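Local coordinates for phage-like element PBSX protein XkdM (Bacillus subtilis, PDB 2GUJ) that is of unknown function but probably builds the tail tube of the defective phage-like element PBSX, at residues 102-107 against 137-142. Residues are numbered along the deposited sequence; the frame is centred on the assembly and turned at random.
Sequences ERVTLY and FDVPEK
Thr105 and Asp138 pair through their backbones as an antiparallel hydrogen-bonded pair. Thr105 N donates to Asp138 O at 2.9 Å, and the return bond from Asp138 N to Thr105 O is weak. Asp138 O also receives the CA-H of Val104.

The side chain of Asp138 rises on the same face as that of Thr105, the two lying side by side. Its CB lies next to Thr105 OG1, a hydroxyl whose exact place is doubtful, and also touches Tyr107 OH. CG is anti to the backbone N (chi1 -166°), which carries the carboxylate out to Tyr107. This CG lies 3.5 Å from Tyr107 OH. At the tip, OD2 accepts a hydrogen bond from Tyr107 OH at 3.1 Å. The hydroxyl comes from above the carboxylate plane, and ring and carboxylate planes stand 64° apart.

Leu106 and Phe137 form the next, non-hydrogen-bonded pair, with side chains on the other face. Leu106 CD1 packs on Phe137 CB at 3.3 Å. The Phe137 ring leads away towards Ile9, Arg46 and Met47, with Val104 CG1 at its edge, near the ring plane.

Farther along, Arg103 O meets the CA-H of Val139, and Pro140 CD lies 3.2 Å from the same oxygen. The side chains of Arg103 and Glu141 point the same way and make a long salt bridge, NE to OE2 at 3.9 Å. Arg103 NE also has a weak hydrogen bond to Gln89. The Glu102 side chain crosses that of Val139 at a slant, while its OE2 forms a salt bridge with Arg99.

Strand 103-109 also pairs with strand 86-92 on its other edge. The contact is an antiparallel strand pairing in the sheet, consistent with the barrel-like fold of phage tail tube proteins.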
# COMPACT_ATOMS: atom_id res chain seq x y z
N GLU B 102 -5.18 -19.22 -14.47
CA GLU B 102 -5.40 -18.37 -15.63
C GLU B 102 -4.50 -17.12 -15.64
O GLU B 102 -3.89 -16.76 -14.64
CB GLU B 102 -6.87 -17.92 -15.66
CG GLU B 102 -7.91 -19.02 -15.38
CD GLU B 102 -8.78 -18.69 -14.17
OE1 GLU B 102 -8.25 -18.72 -13.04
OE2 GLU B 102 -9.98 -18.40 -14.36
N ARG B 103 -4.43 -16.48 -16.81
CA ARG B 103 -3.63 -15.27 -16.97
C ARG B 103 -4.44 -14.07 -16.52
O ARG B 103 -5.65 -13.99 -16.71
CB ARG B 103 -3.24 -15.07 -18.44
CG ARG B 103 -2.40 -13.82 -18.67
CD ARG B 103 -1.11 -14.15 -19.42
NE ARG B 103 -1.25 -14.02 -20.87
CZ ARG B 103 -0.30 -14.36 -21.72
NH1 ARG B 103 0.85 -14.87 -21.28
NH2 ARG B 103 -0.48 -14.17 -23.02
N VAL B 104 -3.75 -13.11 -15.92
CA VAL B 104 -4.38 -11.90 -15.44
C VAL B 104 -3.73 -10.74 -16.14
O VAL B 104 -2.50 -10.63 -16.16
CB VAL B 104 -4.11 -11.71 -13.96
CG1 VAL B 104 -5.03 -10.66 -13.39
CG2 VAL B 104 -4.27 -13.02 -13.25
N THR B 105 -4.52 -9.86 -16.73
CA THR B 105 -3.92 -8.70 -17.34
C THR B 105 -4.42 -7.52 -16.53
O THR B 105 -5.49 -7.60 -15.92
CB THR B 105 -4.33 -8.54 -18.79
OG1 THR B 105 -5.58 -7.85 -18.85
CG2 THR B 105 -4.45 -9.90 -19.47
N LEU B 106 -3.64 -6.45 -16.47
CA LEU B 106 -4.05 -5.25 -15.74
C LEU B 106 -3.98 -4.12 -16.71
O LEU B 106 -2.91 -3.54 -16.95
CB LEU B 106 -3.11 -4.97 -14.57
CG LEU B 106 -3.40 -5.79 -13.31
CD1 LEU B 106 -4.87 -5.65 -12.94
CD2 LEU B 106 -3.07 -7.23 -13.56
N TYR B 107 -5.12 -3.79 -17.29
CA TYR B 107 -5.16 -2.71 -18.24
C TYR B 107 -4.81 -1.40 -17.60
O TYR B 107 -5.26 -1.09 -16.50
CB TYR B 107 -6.52 -2.63 -18.91
CG TYR B 107 -6.90 -3.94 -19.52
CD1 TYR B 107 -5.93 -4.79 -20.07
CD2 TYR B 107 -8.23 -4.36 -19.54
CE1 TYR B 107 -6.27 -6.02 -20.61
CE2 TYR B 107 -8.58 -5.59 -20.08
CZ TYR B 107 -7.60 -6.41 -20.60
OH TYR B 107 -7.94 -7.66 -21.08
N PHE B 137 -8.83 -4.64 -14.73
CA PHE B 137 -8.15 -5.91 -14.58
C PHE B 137 -8.90 -6.97 -15.37
O PHE B 137 -10.04 -6.74 -15.78
CB PHE B 137 -8.09 -6.27 -13.11
CG PHE B 137 -9.12 -7.26 -12.67
CD1 PHE B 137 -8.81 -8.62 -12.67
CD2 PHE B 137 -10.37 -6.86 -12.24
CE1 PHE B 137 -9.73 -9.56 -12.23
CE2 PHE B 137 -11.30 -7.79 -11.80
CZ PHE B 137 -10.97 -9.15 -11.80
N ASP B 138 -8.30 -8.14 -15.56
CA ASP B 138 -8.95 -9.17 -16.36
C ASP B 138 -8.33 -10.57 -16.20
O ASP B 138 -7.15 -10.70 -15.87
CB ASP B 138 -8.85 -8.74 -17.83
CG ASP B 138 -9.76 -9.51 -18.75
OD1 ASP B 138 -9.83 -10.75 -18.61
OD2 ASP B 138 -10.39 -8.87 -19.61
N VAL B 139 -9.11 -11.61 -16.45
CA VAL B 139 -8.62 -12.98 -16.35
C VAL B 139 -9.19 -13.68 -17.57
O VAL B 139 -10.04 -14.56 -17.46
CB VAL B 139 -9.14 -13.66 -15.08
CG1 VAL B 139 -8.59 -15.06 -14.98
CG2 VAL B 139 -8.76 -12.83 -13.87
N PRO B 140 -8.69 -13.32 -18.75
CA PRO B 140 -9.07 -13.82 -20.08
C PRO B 140 -8.95 -15.29 -20.43
O PRO B 140 -9.90 -15.87 -20.94
CB PRO B 140 -8.22 -12.97 -21.00
CG PRO B 140 -6.95 -12.89 -20.24
CD PRO B 140 -7.45 -12.53 -18.85
N GLU B 141 -7.80 -15.89 -20.18
CA GLU B 141 -7.62 -17.29 -20.55
C GLU B 141 -7.12 -18.15 -19.41
O GLU B 141 -6.66 -17.63 -18.41
CB GLU B 141 -6.66 -17.38 -21.73
CG GLU B 141 -5.33 -16.68 -21.49
CD GLU B 141 -4.60 -16.31 -22.79
OE1 GLU B 141 -4.32 -17.22 -23.60
OE2 GLU B 141 -4.30 -15.10 -22.99
N LYS B 142 -7.24 -19.47 -19.56
CA LYS B 142 -6.76 -20.33 -18.51
C LYS B 142 -5.26 -20.47 -18.63
O LYS B 142 -4.55 -19.50 -18.37
CB LYS B 142 -7.46 -21.69 -18.53
CG LYS B 142 -8.81 -21.62 -17.82
CD LYS B 142 -9.34 -22.97 -17.37
CE LYS B 142 -10.50 -22.78 -16.40
NZ LYS B 142 -11.11 -24.06 -15.98